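CBS domain-containing protein CBSX1, chloroplastic (PDB 4GQW) is a chloroplast protein built from a pair of CBS domains that probably binds and regulates thioredoxins. Local coordinates at residues Val7-Val19 with Lys127-Ala140. Residues are numbered along the deposited sequence; the frame is centred on the assembly and turned at random.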
loop_
_atom_site.group_PDB
_atom_site.type_symbol
_atom_site.label_atom_id
_atom_site.label_comp_id
_atom_site.label_asym_id
_atom_site.label_seq_id
_atom_site.Cartn_x
_atom_site.Cartn_y
_atom_site.Cartn_z
ATOM N N VAL A 7 -14.776 14.036 -6.600
ATOM C CA VAL A 7 -13.726 13.433 -5.789
ATOM C C VAL A 7 -14.064 13.516 -4.304
ATOM O O VAL A 7 -13.822 12.578 -3.547
ATOM C CB VAL A 7 -12.366 14.114 -6.068
ATOM C CG1 VAL A 7 -11.324 13.687 -5.054
ATOM C CG2 VAL A 7 -11.908 13.794 -7.483
ATOM N N GLY A 8 -14.655 14.637 -3.904
ATOM C CA GLY A 8 -15.031 14.857 -2.522
ATOM C C GLY A 8 -16.056 13.872 -1.996
ATOM O O GLY A 8 -16.241 13.753 -0.786
ATOM N N GLU A 9 -16.723 13.161 -2.897
ATOM C CA GLU A 9 -17.739 12.196 -2.490
ATOM C C GLU A 9 -17.153 10.836 -2.135
ATOM O O GLU A 9 -17.785 10.051 -1.428
ATOM C CB GLU A 9 -18.789 12.026 -3.588
ATOM C CG GLU A 9 -19.642 13.251 -3.817
ATOM C CD GLU A 9 -20.631 13.058 -4.940
ATOM O OE1 GLU A 9 -20.270 12.424 -5.954
ATOM O OE2 GLU A 9 -21.775 13.536 -4.808
ATOM N N PHE A 10 -15.950 10.552 -2.620
ATOM C CA PHE A 10 -15.374 9.227 -2.427
ATOM C C PHE A 10 -13.955 9.234 -1.869
ATOM O O PHE A 10 -13.347 8.179 -1.702
ATOM C CB PHE A 10 -15.433 8.437 -3.734
ATOM C CG PHE A 10 -16.830 8.188 -4.220
ATOM C CD1 PHE A 10 -17.575 7.138 -3.713
ATOM C CD2 PHE A 10 -17.403 9.014 -5.174
ATOM C CE1 PHE A 10 -18.861 6.908 -4.153
ATOM C CE2 PHE A 10 -18.688 8.788 -5.620
ATOM C CZ PHE A 10 -19.418 7.733 -5.108
ATOM N N MET A 11 -13.434 10.417 -1.567
ATOM C CA MET A 11 -12.071 10.535 -1.060
ATOM C C MET A 11 -11.991 10.132 0.402
ATOM O O MET A 11 -13.005 9.836 1.030
ATOM C CB MET A 11 -11.580 11.973 -1.206
ATOM C CG MET A 11 -12.194 12.914 -0.197
ATOM S SD MET A 11 -11.658 14.615 -0.403
ATOM C CE MET A 11 -12.506 15.374 0.973
ATOM N N THR A 12 -10.779 10.123 0.942
ATOM C CA THR A 12 -10.594 9.917 2.371
ATOM C C THR A 12 -10.629 11.269 3.078
ATOM O O THR A 12 -9.828 12.155 2.783
ATOM C CB THR A 12 -9.268 9.196 2.682
ATOM O OG1 THR A 12 -9.192 7.981 1.925
ATOM C CG2 THR A 12 -9.179 8.870 4.164
ATOM N N LYS A 13 -11.565 11.420 4.009
ATOM C CA LYS A 13 -11.823 12.707 4.651
ATOM C C LYS A 13 -10.663 13.176 5.529
ATOM O O LYS A 13 -9.809 12.382 5.921
ATOM C CB LYS A 13 -13.113 12.642 5.473
ATOM C CG LYS A 13 -14.204 11.771 4.860
ATOM C CD LYS A 13 -14.638 12.273 3.493
ATOM C CE LYS A 13 -15.663 11.343 2.867
ATOM N NZ LYS A 13 -16.080 11.811 1.517
ATOM N N LYS A 14 -10.655 14.470 5.844
ATOM C CA LYS A 14 -9.552 15.106 6.567
ATOM C C LYS A 14 -9.275 14.523 7.949
ATOM O O LYS A 14 -8.124 14.263 8.295
ATOM C CB LYS A 14 -9.797 16.610 6.701
ATOM C CG LYS A 14 -8.750 17.321 7.542
ATOM C CD LYS A 14 -9.055 18.802 7.687
ATOM C CE LYS A 14 -8.054 19.483 8.608
ATOM N NZ LYS A 14 -8.310 20.945 8.727
ATOM N N GLU A 15 -10.328 14.339 8.740
ATOM C CA GLU A 15 -10.175 13.847 10.103
ATOM C C GLU A 15 -9.570 12.451 10.095
ATOM O O GLU A 15 -8.779 12.096 10.968
ATOM C CB GLU A 15 -11.526 13.814 10.813
ATOM C CG GLU A 15 -12.441 14.971 10.460
ATOM C CD GLU A 15 -13.822 14.502 10.046
ATOM O OE1 GLU A 15 -13.993 13.285 9.812
ATOM O OE2 GLU A 15 -14.737 15.348 9.955
ATOM N N ASP A 16 -9.938 11.671 9.083
ATOM C CA ASP A 16 -9.510 10.284 8.968
ATOM C C ASP A 16 -8.168 10.160 8.253
ATOM O O ASP A 16 -7.749 9.065 7.878
ATOM C CB ASP A 16 -10.578 9.482 8.227
ATOM C CG ASP A 16 -11.970 9.745 8.759
ATOM O OD1 ASP A 16 -12.173 10.796 9.404
ATOM O OD2 ASP A 16 -12.866 8.908 8.530
ATOM N N LEU A 17 -7.500 11.292 8.060
ATOM C CA LEU A 17 -6.181 11.301 7.444
ATOM C C LEU A 17 -5.092 11.192 8.498
ATOM O O LEU A 17 -5.276 11.597 9.646
ATOM C CB LEU A 17 -5.971 12.576 6.626
ATOM C CG LEU A 17 -6.715 12.709 5.297
ATOM C CD1 LEU A 17 -6.333 14.012 4.625
ATOM C CD2 LEU A 17 -6.405 11.531 4.394
ATOM N N HIS A 18 -3.954 10.644 8.093
ATOM C CA HIS A 18 -2.784 10.574 8.956
ATOM C C HIS A 18 -1.646 11.328 8.290
ATOM O O HIS A 18 -0.947 10.787 7.434
ATOM C CB HIS A 18 -2.384 9.122 9.203
ATOM C CG HIS A 18 -3.463 8.302 9.843
ATOM N ND1 HIS A 18 -4.228 7.400 9.140
ATOM C CD2 HIS A 18 -3.904 8.261 11.121
ATOM C CE1 HIS A 18 -5.095 6.831 9.959
ATOM N NE2 HIS A 18 -4.921 7.335 11.166
ATOM N N VAL A 19 -1.465 12.582 8.683
ATOM C CA VAL A 19 -0.486 13.441 8.034
ATOM C C VAL A 19 0.799 13.572 8.834
ATOM O O VAL A 19 0.962 12.954 9.883
ATOM C CB VAL A 19 -1.050 14.849 7.783
ATOM C CG1 VAL A 19 -2.246 14.777 6.849
ATOM C CG2 VAL A 19 -1.428 15.510 9.101
ATOM N N LYS A 127 -5.473 24.310 1.066
ATOM C CA LYS A 127 -5.524 23.495 2.271
ATOM C C LYS A 127 -5.793 22.041 1.921
ATOM O O LYS A 127 -6.711 21.744 1.164
ATOM C CB LYS A 127 -6.631 23.992 3.203
ATOM C CG LYS A 127 -6.150 24.810 4.389
ATOM C CD LYS A 127 -7.188 24.794 5.507
ATOM C CE LYS A 127 -6.644 25.383 6.796
ATOM N NZ LYS A 127 -7.574 25.169 7.938
ATOM N N LEU A 128 -5.001 21.135 2.482
ATOM C CA LEU A 128 -5.234 19.714 2.280
ATOM C C LEU A 128 -6.527 19.314 2.974
ATOM O O LEU A 128 -6.661 19.464 4.189
ATOM C CB LEU A 128 -4.076 18.891 2.836
ATOM C CG LEU A 128 -4.247 17.376 2.726
ATOM C CD1 LEU A 128 -4.178 16.932 1.272
ATOM C CD2 LEU A 128 -3.196 16.660 3.556
ATOM N N VAL A 129 -7.482 18.809 2.202
ATOM C CA VAL A 129 -8.776 18.449 2.766
ATOM C C VAL A 129 -9.103 16.969 2.607
ATOM O O VAL A 129 -10.112 16.497 3.127
ATOM C CB VAL A 129 -9.922 19.294 2.170
ATOM C CG1 VAL A 129 -9.814 20.740 2.639
ATOM C CG2 VAL A 129 -9.917 19.212 0.652
ATOM N N GLY A 130 -8.257 16.236 1.890
ATOM C CA GLY A 130 -8.472 14.807 1.750
ATOM C C GLY A 130 -7.449 14.080 0.903
ATOM O O GLY A 130 -6.435 14.651 0.512
ATOM N N ILE A 131 -7.719 12.805 0.635
ATOM C CA ILE A 131 -6.893 11.993 -0.255
ATOM C C ILE A 131 -7.764 11.011 -1.033
ATOM O O ILE A 131 -8.514 10.235 -0.442
ATOM C CB ILE A 131 -5.848 11.167 0.522
ATOM C CG1 ILE A 131 -4.753 12.069 1.098
ATOM C CG2 ILE A 131 -5.216 10.131 -0.383
ATOM C CD1 ILE A 131 -3.672 11.306 1.813
ATOM N N ILE A 132 -7.660 11.042 -2.356
ATOM C CA ILE A 132 -8.372 10.088 -3.199
ATOM C C ILE A 132 -7.433 8.981 -3.675
ATOM O O ILE A 132 -6.388 9.248 -4.269
ATOM C CB ILE A 132 -9.055 10.780 -4.407
ATOM C CG1 ILE A 132 -9.685 9.741 -5.339
ATOM C CG2 ILE A 132 -8.086 11.677 -5.158
ATOM C CD1 ILE A 132 -11.065 9.317 -4.911
ATOM N N THR A 133 -7.799 7.735 -3.396
ATOM C CA THR A 133 -6.950 6.607 -3.760
ATOM C C THR A 133 -7.575 5.750 -4.849
ATOM O O THR A 133 -8.733 5.937 -5.217
ATOM C CB THR A 133 -6.625 5.714 -2.545
ATOM O OG1 THR A 133 -7.819 5.070 -2.084
ATOM C CG2 THR A 133 -6.029 6.540 -1.421
ATOM N N ARG A 134 -6.792 4.813 -5.366
ATOM C CA ARG A 134 -7.267 3.883 -6.375
ATOM C C ARG A 134 -8.372 3.016 -5.790
ATOM O O ARG A 134 -9.366 2.709 -6.456
ATOM C CB ARG A 134 -6.113 3.010 -6.850
ATOM C CG ARG A 134 -6.466 2.105 -7.998
ATOM C CD ARG A 134 -5.225 1.440 -8.539
ATOM N NE ARG A 134 -4.316 2.408 -9.143
ATOM C CZ ARG A 134 -3.070 2.130 -9.503
ATOM N NH1 ARG A 134 -2.584 0.912 -9.311
ATOM N NH2 ARG A 134 -2.307 3.066 -10.049
ATOM N N GLY A 135 -8.189 2.635 -4.530
ATOM C CA GLY A 135 -9.176 1.853 -3.815
ATOM C C GLY A 135 -10.465 2.622 -3.643
ATOM O O GLY A 135 -11.545 2.039 -3.657
ATOM N N ASN A 136 -10.352 3.937 -3.476
ATOM C CA ASN A 136 -11.530 4.788 -3.379
ATOM C C ASN A 136 -12.315 4.773 -4.682
ATOM O O ASN A 136 -13.544 4.799 -4.676
ATOM C CB ASN A 136 -11.142 6.222 -3.021
ATOM C CG ASN A 136 -10.501 6.327 -1.660
ATOM O OD1 ASN A 136 -9.663 7.192 -1.417
ATOM N ND2 ASN A 136 -10.893 5.435 -0.759
ATOM N N VAL A 137 -11.598 4.731 -5.799
ATOM C CA VAL A 137 -12.231 4.694 -7.109
ATOM C C VAL A 137 -12.918 3.359 -7.323
ATOM O O VAL A 137 -14.052 3.309 -7.804
ATOM C CB VAL A 137 -11.205 4.922 -8.233
ATOM C CG1 VAL A 137 -11.851 4.710 -9.590
ATOM C CG2 VAL A 137 -10.626 6.319 -8.132
ATOM N N VAL A 138 -12.231 2.279 -6.961
ATOM C CA VAL A 138 -12.802 0.945 -7.082
ATOM C C VAL A 138 -14.064 0.826 -6.238
ATOM O O VAL A 138 -15.085 0.311 -6.697
ATOM C CB VAL A 138 -11.803 -0.137 -6.646
ATOM C CG1 VAL A 138 -12.444 -1.510 -6.725
ATOM C CG2 VAL A 138 -10.563 -0.081 -7.512
ATOM N N ARG A 139 -13.990 1.319 -5.004
ATOM C CA ARG A 139 -15.137 1.323 -4.107
ATOM C C ARG A 139 -16.278 2.134 -4.692
ATOM O O ARG A 139 -17.437 1.728 -4.617
ATOM C CB ARG A 139 -14.754 1.891 -2.743
ATOM C CG ARG A 139 -15.954 2.255 -1.890
ATOM C CD ARG A 139 -15.618 2.275 -0.418
ATOM N NE ARG A 139 -14.568 3.238 -0.111
ATOM C CZ ARG A 139 -13.629 3.043 0.807
ATOM N NH1 ARG A 139 -13.606 1.916 1.506
ATOM N NH2 ARG A 139 -12.710 3.969 1.027
ATOM N N ALA A 140 -15.941 3.279 -5.278
ATOM C CA ALA A 140 -16.930 4.138 -5.909
ATOM C C ALA A 140 -17.635 3.390 -7.030
ATOM O O ALA A 140 -18.845 3.522 -7.211
ATOM C CB ALA A 140 -16.273 5.396 -6.444
HETATM O O HOH W 1 -8.045 21.627 6.099
#
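T12 and I131 form an antiparallel hydrogen-bonded pair that joins the short edge strand 12-13 to strand 128-133: T12 N gives a nearly straight bond (168°) to I131 O, and I131 N returns one of 3.1 Å to T12 O. The hydroxyl T12 OG1 adds a weak bond to I131 O, which thus receives two donors. Beyond this pair the side chains divide between the two sides of the strand. L17 leans on one of them, its CD2 3.7 Å from I131 CG1 while its CD1 rests on G130 CA. On the other, M11 runs out extended beyond CG, bringing SD over G130 CA at 3.9 Å, where the absence of a side chain matters, since a CB there would collide with the sulfur. V7 CG1, anti to its own nitrogen (chi1 169°), meets I132 CB at 3.7 Å. Further along, the F10 ring takes the methyl A140 CB over one face, a CH-pi contact 3.6 Å from the centroid. Replacing F10 with a serine would probably leave the A140 methyl without its aromatic cover and weaken the hold of this loop on helix 134-142. At the far end, a water links K14 NZ to L128 O, and K14 also makes a cation-pi contact with W48. T133 N-caps the helix, its OG1 accepting from N136 N. An N-terminal segment that supplies an edge strand to the sheet of the other, C-terminal repeat is characteristic of the CBS pair, and here it ties the start of the module to its end.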